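Local coordinates for protein PncC family amidohydrolase (Enterobacter asburiae, PDB 6L19) that probably acts as an amidohydrolase of the PncC (competence/damage-inducible, CinA-like) family, members of which deamidate nicotinamide mononucleotide, at residues N10-G13 against E14-K18; E48-T51 against A52-Y55; V155-S158 against L159-L163. The protein carries 3 engineered substitutions. All coordinates share one frame; numbering follows the deposited sequence.

Contact 1. Residues N10-G13 against E14-K18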
loop_
_atom_site.group_PDB
_atom_site.type_symbol
_atom_site.label_atom_id
_atom_site.label_comp_id
_atom_site.label_asym_id
_atom_site.label_seq_id
_atom_site.Cartn_x
_atom_site.Cartn_y
_atom_site.Cartn_z
ATOM N N ASN A 10 2.804 -23.263 5.529
ATOM C CA ASN A 10 1.676 -22.615 4.883
ATOM C C ASN A 10 2.188 -21.607 3.864
ATOM O O ASN A 10 3.155 -20.883 4.129
ATOM C CB ASN A 10 0.784 -21.900 5.906
ATOM C CG ASN A 10 -0.041 -22.856 6.732
ATOM O OD1 ASN A 10 -0.905 -23.560 6.211
ATOM N ND2 ASN A 10 0.208 -22.875 8.032
ATOM N N THR A 11 1.530 -21.556 2.708
ATOM C CA THR A 11 1.762 -20.459 1.793
ATOM C C THR A 11 1.161 -19.170 2.360
ATOM O O THR A 11 0.388 -19.176 3.325
ATOM C CB THR A 11 1.155 -20.758 0.420
ATOM O OG1 THR A 11 -0.278 -20.701 0.498
ATOM C CG2 THR A 11 1.608 -22.140 -0.096
ATOM N N VAL A 12 1.520 -18.049 1.738
ATOM C CA VAL A 12 0.941 -16.769 2.143
ATOM C C VAL A 12 -0.567 -16.770 1.924
ATOM O O VAL A 12 -1.329 -16.242 2.745
ATOM C CB VAL A 12 1.639 -15.618 1.396
ATOM C CG1 VAL A 12 0.850 -14.328 1.533
ATOM C CG2 VAL A 12 3.026 -15.447 1.966
ATOM N N GLY A 13 -1.026 -17.403 0.839
ATOM C CA GLY A 13 -2.457 -17.501 0.600
ATOM C C GLY A 13 -3.162 -18.304 1.672
ATOM O O GLY A 13 -4.286 -17.980 2.072
ATOM N N GLU A 14 -2.511 -19.355 2.171
ATOM C CA GLU A 14 -3.103 -20.088 3.285
ATOM C C GLU A 14 -3.128 -19.242 4.551
ATOM O O GLU A 14 -4.103 -19.295 5.310
ATOM C CB GLU A 14 -2.340 -21.379 3.543
ATOM C CG GLU A 14 -2.434 -22.420 2.436
ATOM C CD GLU A 14 -1.694 -23.684 2.831
ATOM O OE1 GLU A 14 -0.437 -23.674 2.755
ATOM O OE2 GLU A 14 -2.364 -24.655 3.259
ATOM N N LEU A 15 -2.060 -18.465 4.808
ATOM C CA LEU A 15 -2.022 -17.645 6.023
ATOM C C LEU A 15 -3.118 -16.583 6.007
ATOM O O LEU A 15 -3.807 -16.380 7.016
ATOM C CB LEU A 15 -0.645 -16.986 6.192
ATOM C CG LEU A 15 0.527 -17.923 6.476
ATOM C CD1 LEU A 15 1.850 -17.180 6.427
ATOM C CD2 LEU A 15 0.362 -18.659 7.795
ATOM N N THR A 16 -3.303 -15.900 4.869
ATOM C CA THR A 16 -4.338 -14.869 4.805
ATOM C C THR A 16 -5.733 -15.466 4.915
ATOM O O THR A 16 -6.636 -14.827 5.463
ATOM C CB THR A 16 -4.232 -14.036 3.521
ATOM O OG1 THR A 16 -4.462 -14.860 2.374
ATOM C CG2 THR A 16 -2.845 -13.376 3.401
ATOM N N LYS A 17 -5.942 -16.677 4.407
ATOM C CA LYS A 17 -7.265 -17.269 4.550
ATOM C C LYS A 17 -7.542 -17.620 6.006
ATOM O O LYS A 17 -8.651 -17.398 6.508
ATOM C CB LYS A 17 -7.407 -18.496 3.643
ATOM C CG LYS A 17 -8.836 -19.037 3.610
ATOM C CD LYS A 17 -8.897 -20.556 3.616
ATOM C CE LYS A 17 -9.862 -21.114 2.558
ATOM N NZ LYS A 17 -11.206 -20.453 2.548
ATOM N N LYS A 18 -6.541 -18.155 6.712
ATOM C CA LYS A 18 -6.730 -18.430 8.130
ATOM C C LYS A 18 -6.893 -17.137 8.921
ATOM O O LYS A 18 -7.727 -17.051 9.834
ATOM C CB LYS A 18 -5.556 -19.248 8.658
ATOM C CG LYS A 18 -5.528 -20.680 8.123
ATOM C CD LYS A 18 -4.273 -21.427 8.574
ATOM C CE LYS A 18 -4.222 -22.826 7.948
ATOM N NZ LYS A 18 -3.020 -23.595 8.387
#
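Thr-11 OG1 and the Glu-14 side chain meet at the start of helix 12-25, and two torsions set them up. The threonine hydroxyl sits between its own backbone N and carbonyl carbon (chi1 71°), which turns it back over the first helical turn, while Glu-14 CG lies anti to its carbonyl carbon (chi1 -67°) and the chain then runs back, otherwise extended, to the residues ahead of the helix. The result is a capping box with Thr-11 as N-cap: Glu-14 N donates to Thr-11 OG1 (3.1 Å), and Thr-11 N donates to Glu-14 OE1 (2.9 Å), reaching that oxygen on its anti side and 17° out of the carboxylate plane. Threonine and glutamate suit these places because each supplies an acceptor to an amide that the helix itself leaves without one. Asn-10 lies across Glu-14 and packs CB on Leu-15 CD2 at 3.8 Å. Its OD1 takes a hydrogen bond from NZ of the extended Lys-18 (3.0 Å), which comes from above the carbonyl plane. With the carboxylate beside the amino-terminal end of the helix, its negative charge would probably be favoured by the helix dipole, and the ammonium group of Lys-18 may also polarise the Asn-10 carbonyl group.

Contact 2. Residues E48-T51 against A52-Y55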
loop_
_atom_site.group_PDB
_atom_site.type_symbol
_atom_site.label_atom_id
_atom_site.label_comp_id
_atom_site.label_asym_id
_atom_site.label_seq_id
_atom_site.Cartn_x
_atom_site.Cartn_y
_atom_site.Cartn_z
ATOM N N GLU A 48 -7.314 -11.908 -0.579
ATOM C CA GLU A 48 -8.247 -12.817 0.078
ATOM C C GLU A 48 -9.670 -12.504 -0.378
ATOM O O GLU A 48 -10.021 -11.346 -0.624
ATOM C CB GLU A 48 -8.108 -12.728 1.608
ATOM C CG GLU A 48 -9.315 -13.259 2.427
ATOM C CD GLU A 48 -9.394 -14.778 2.449
ATOM O OE1 GLU A 48 -8.392 -15.414 2.035
ATOM O OE2 GLU A 48 -10.451 -15.332 2.874
ATOM N N GLU A 49 -10.471 -13.561 -0.553
ATOM C CA GLU A 49 -11.817 -13.406 -1.109
ATOM C C GLU A 49 -12.664 -12.448 -0.272
ATOM O O GLU A 49 -13.430 -11.642 -0.816
ATOM C CB GLU A 49 -12.498 -14.774 -1.206
ATOM C CG GLU A 49 -12.433 -15.569 0.105
ATOM C CD GLU A 49 -13.391 -16.755 0.156
ATOM O OE1 GLU A 49 -14.454 -16.695 -0.501
ATOM O OE2 GLU A 49 -13.086 -17.733 0.879
ATOM N N ASN A 50 -12.528 -12.506 1.052
ATOM C CA ASN A 50 -13.341 -11.702 1.956
ATOM C C ASN A 50 -12.593 -10.482 2.486
ATOM O O ASN A 50 -12.940 -9.962 3.551
ATOM C CB ASN A 50 -13.841 -12.575 3.103
ATOM C CG ASN A 50 -14.625 -13.777 2.606
ATOM O OD1 ASN A 50 -14.175 -14.921 2.727
ATOM N ND2 ASN A 50 -15.795 -13.521 2.017
ATOM N N THR A 51 -11.598 -9.990 1.730
ATOM C CA THR A 51 -10.711 -8.938 2.225
ATOM C C THR A 51 -11.491 -7.720 2.720
ATOM O O THR A 51 -11.146 -7.132 3.754
ATOM C CB THR A 51 -9.689 -8.553 1.137
ATOM O OG1 THR A 51 -8.817 -7.516 1.626
ATOM C CG2 THR A 51 -10.380 -8.082 -0.156
ATOM N N ALA A 52 -12.589 -7.364 2.040
ATOM C CA ALA A 52 -13.332 -6.166 2.431
ATOM C C ALA A 52 -13.962 -6.281 3.820
ATOM O O ALA A 52 -14.272 -5.252 4.435
ATOM C CB ALA A 52 -14.407 -5.856 1.394
ATOM N N GLU A 53 -14.140 -7.494 4.346
ATOM C CA GLU A 53 -14.694 -7.623 5.691
ATOM C C GLU A 53 -13.668 -7.390 6.800
ATOM O O GLU A 53 -14.065 -7.328 7.970
ATOM C CB GLU A 53 -15.337 -9.003 5.882
ATOM C CG GLU A 53 -16.175 -9.468 4.684
ATOM C CD GLU A 53 -16.939 -10.770 4.936
ATOM O OE1 GLU A 53 -16.498 -11.588 5.783
ATOM O OE2 GLU A 53 -17.977 -10.983 4.264
ATOM N N PHE A 54 -12.369 -7.253 6.493
ATOM C CA PHE A 54 -11.428 -7.103 7.601
ATOM C C PHE A 54 -10.246 -6.178 7.312
ATOM O O PHE A 54 -9.476 -5.871 8.225
ATOM C CB PHE A 54 -10.907 -8.476 8.049
ATOM C CG PHE A 54 -10.060 -9.175 7.015
ATOM C CD1 PHE A 54 -8.693 -8.958 6.945
ATOM C CD2 PHE A 54 -10.636 -10.053 6.107
ATOM C CE1 PHE A 54 -7.913 -9.616 5.983
ATOM C CE2 PHE A 54 -9.864 -10.701 5.138
ATOM C CZ PHE A 54 -8.508 -10.481 5.074
ATOM N N TYR A 55 -10.087 -5.719 6.073
ATOM C CA TYR A 55 -8.905 -4.965 5.676
ATOM C C TYR A 55 -9.331 -3.741 4.884
ATOM O O TYR A 55 -10.079 -3.859 3.910
ATOM C CB TYR A 55 -7.947 -5.827 4.835
ATOM C CG TYR A 55 -6.648 -5.135 4.494
ATOM C CD1 TYR A 55 -5.760 -4.741 5.496
ATOM C CD2 TYR A 55 -6.306 -4.868 3.181
ATOM C CE1 TYR A 55 -4.576 -4.107 5.198
ATOM C CE2 TYR A 55 -5.109 -4.239 2.873
ATOM C CZ TYR A 55 -4.250 -3.859 3.894
ATOM O OH TYR A 55 -3.063 -3.234 3.610
HETATM O O HOH W 1 -13.933 -8.768 -0.160
HETATM O O HOH W 2 -9.517 -4.886 1.387
#
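Phe-54 and Thr-51 form the close-packed half of this loop, which leads from helix 40-46 into strand 55-61. The chain first makes a type I beta turn from Glu-48 to Thr-51, then folds back so that Glu-53 N donates to Asn-50 O (2.9 Å) and Thr-51 O accepts two backbone bonds, from Phe-54 N (3.0 Å) and Tyr-55 N (2.9 Å); the second is nearly in line with the carbonyl. That same oxygen stands over one face of the Phe-54 ring, displaced toward its rim. Phe-54 CG lies between the backbone N and the carbonyl carbon (chi1 66°), folding the ring back under the turn, where CE2 comes 3.5 Å from Thr-51 CA. Glu-48 CG approaches the ring edge in its plane, 3.8 Å from Phe-54 CE2: the methylenes of a long acid can line an aromatic edge. Leu-45 and residues of helix 12-25, Ala-20 and Leu-23, also pack on Phe-54.

The other side is wetter and looser. Asn-50 and Glu-53 run alongside each other, with Asn-50 ND2 4.0 Å from Glu-53 OE2. Water 1 bridges Glu-49 O and Ala-52 N. The Thr-51 hydroxyl is hydrogen-bonded chiefly to Leu-45 O of helix 40-46, and water 2 donates a second bond to Thr-51 OG1 (2.7 Å) and one to Tyr-55 O. The methyl of Ala-52 packs on Phe-62 of the second subunit. Two amides converging on one carbonyl imply a turn held by main-chain bonding, while the aromatic ring anchors it to the helices beneath.

Contact 3. Residues V155-S158 against L159-L163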
loop_
_atom_site.group_PDB
_atom_site.type_symbol
_atom_site.label_atom_id
_atom_site.label_comp_id
_atom_site.label_asym_id
_atom_site.label_seq_id
_atom_site.Cartn_x
_atom_site.Cartn_y
_atom_site.Cartn_z
ATOM N N VAL A 155 6.994 -10.703 4.404
ATOM C CA VAL A 155 5.538 -10.780 4.291
ATOM C C VAL A 155 5.017 -12.033 4.992
ATOM O O VAL A 155 4.052 -11.988 5.763
ATOM C CB VAL A 155 5.102 -10.754 2.812
ATOM C CG1 VAL A 155 3.625 -11.130 2.684
ATOM C CG2 VAL A 155 5.383 -9.407 2.159
ATOM N N HIS A 156 5.640 -13.177 4.717
ATOM C CA HIS A 156 5.185 -14.430 5.313
ATOM C C HIS A 156 5.301 -14.384 6.834
ATOM O O HIS A 156 4.391 -14.814 7.555
ATOM C CB HIS A 156 6.016 -15.587 4.734
ATOM C CG HIS A 156 5.496 -16.947 5.068
ATOM N ND1 HIS A 156 5.781 -17.585 6.259
ATOM C CD2 HIS A 156 4.727 -17.806 4.356
ATOM C CE1 HIS A 156 5.195 -18.769 6.273
ATOM N NE2 HIS A 156 4.540 -18.924 5.134
ATOM N N PHE A 157 6.411 -13.847 7.339
ATOM C CA PHE A 157 6.628 -13.818 8.782
ATOM C C PHE A 157 5.634 -12.885 9.470
ATOM O O PHE A 157 5.078 -13.224 10.523
ATOM C CB PHE A 157 8.069 -13.396 9.058
ATOM C CG PHE A 157 8.433 -13.331 10.520
ATOM C CD1 PHE A 157 8.708 -14.486 11.237
ATOM C CD2 PHE A 157 8.555 -12.111 11.160
ATOM C CE1 PHE A 157 9.077 -14.427 12.591
ATOM C CE2 PHE A 157 8.933 -12.041 12.501
ATOM C CZ PHE A 157 9.186 -13.204 13.217
ATOM N N SER A 158 5.385 -11.715 8.882
ATOM C CA SER A 158 4.453 -10.772 9.488
ATOM C C SER A 158 3.070 -11.402 9.651
ATOM O O SER A 158 2.385 -11.162 10.650
ATOM C CB SER A 158 4.384 -9.504 8.640
ATOM O OG SER A 158 3.687 -9.713 7.413
ATOM N N LEU A 159 2.661 -12.235 8.690
ATOM C CA LEU A 159 1.338 -12.863 8.743
ATOM C C LEU A 159 1.332 -14.072 9.667
ATOM O O LEU A 159 0.381 -14.273 10.432
ATOM C CB LEU A 159 0.887 -13.284 7.336
ATOM C CG LEU A 159 0.648 -12.151 6.323
ATOM C CD1 LEU A 159 0.534 -12.681 4.891
ATOM C CD2 LEU A 159 -0.628 -11.377 6.715
ATOM N N ALA A 160 2.376 -14.896 9.590
ATOM C CA ALA A 160 2.439 -16.079 10.434
ATOM C C ALA A 160 2.470 -15.698 11.909
ATOM O O ALA A 160 1.816 -16.345 12.736
ATOM C CB ALA A 160 3.661 -16.921 10.056
ATOM N N GLU A 161 3.223 -14.647 12.260
ATOM C CA GLU A 161 3.295 -14.229 13.658
ATOM C C GLU A 161 1.966 -13.664 14.148
ATOM O O GLU A 161 1.583 -13.897 15.301
ATOM C CB GLU A 161 4.404 -13.197 13.860
ATOM C CG GLU A 161 5.786 -13.805 13.899
ATOM C CD GLU A 161 6.029 -14.611 15.172
ATOM O OE1 GLU A 161 5.966 -14.030 16.279
ATOM O OE2 GLU A 161 6.274 -15.828 15.056
ATOM N N LEU A 162 1.263 -12.897 13.311
ATOM C CA LEU A 162 -0.054 -12.420 13.727
ATOM C C LEU A 162 -0.991 -13.598 13.948
ATOM O O LEU A 162 -1.675 -13.672 14.971
ATOM C CB LEU A 162 -0.647 -11.450 12.698
ATOM C CG LEU A 162 -2.053 -10.944 13.056
ATOM C CD1 LEU A 162 -2.094 -10.346 14.497
ATOM C CD2 LEU A 162 -2.576 -9.923 12.025
ATOM N N LEU A 163 -1.006 -14.551 13.010
ATOM C CA LEU A 163 -1.853 -15.730 13.174
ATOM C C LEU A 163 -1.473 -16.507 14.435
ATOM O O LEU A 163 -2.351 -16.981 15.168
ATOM C CB LEU A 163 -1.766 -16.614 11.925
ATOM C CG LEU A 163 -2.773 -17.756 11.749
ATOM C CD1 LEU A 163 -4.209 -17.241 11.658
ATOM C CD2 LEU A 163 -2.413 -18.577 10.512
#
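Phe-157 presents one face of its ring to Glu-161, whose CG sits 3.7 Å from the ring centroid and 19° off the normal, a CH-pi contact. The two residues lie one turn apart on helix 147-165, the last helix of an alpha/beta fold with a five-stranded mixed sheet. With CG anti to the backbone N (chi1 180°), the Phe-157 ring stands out from the helix; Glu-161, bent at chi2, lays its methylene over the ring with the carboxylate only 15° from the ring plane. Glutamate suits this position: its aliphatic part packs on the aromatic face while its charged end extends past it. Beyond the segments, Phe-128 of strand 125-132 makes an edge-to-face pair with Phe-157. Glu-161 OE1 lies close to Glu-137 OE2, which may raise the proton affinity of one of them.

Ala-160 CB meets the His-156 ring obliquely and loosely. NE2 of that ring hydrogen-bonds to Asn-10 O at the start of helix 12-25.

On the buried side, Val-155 and Leu-159 point the same way, and CG1 of the valine touches CD1 of the leucine at 4.1 Å. These branched apolar residues fit a helix face that packs on helices 12-25 and 40-46, whereas Ser-158 and Leu-162 face strands 104-110 and 125-132. A serine can be buried there because its hydroxyl finds a main-chain acceptor one turn back: Ser-158 OG donates to Val-155 O at 2.8 Å, and Leu-159 N reaches the same oxygen from the same face of its carbonyl plane.

In the fold
Contacts 1 and 3 belong to neighbouring helices, 12-25 and 147-165, and touch directly, through one polar link and the packing of Val-12 on Leu-159, with centres about 9 Å apart. Contact 3 lies deepest, its centre about 8 Å from the centre of the chain, and is mainly apolar and aromatic where it faces the sheet. Contact 1, centred about 16 Å from that point, depends on polar capping at a helix start partly open to solvent. Contact 2, centred about 17 Å from it, is a turn with waters at its surface and an aromatic anchor; its Glu-48 packs against Thr-16 and Lys-17. Contacts 2 and 3 do not touch, although Leu-45 meets both.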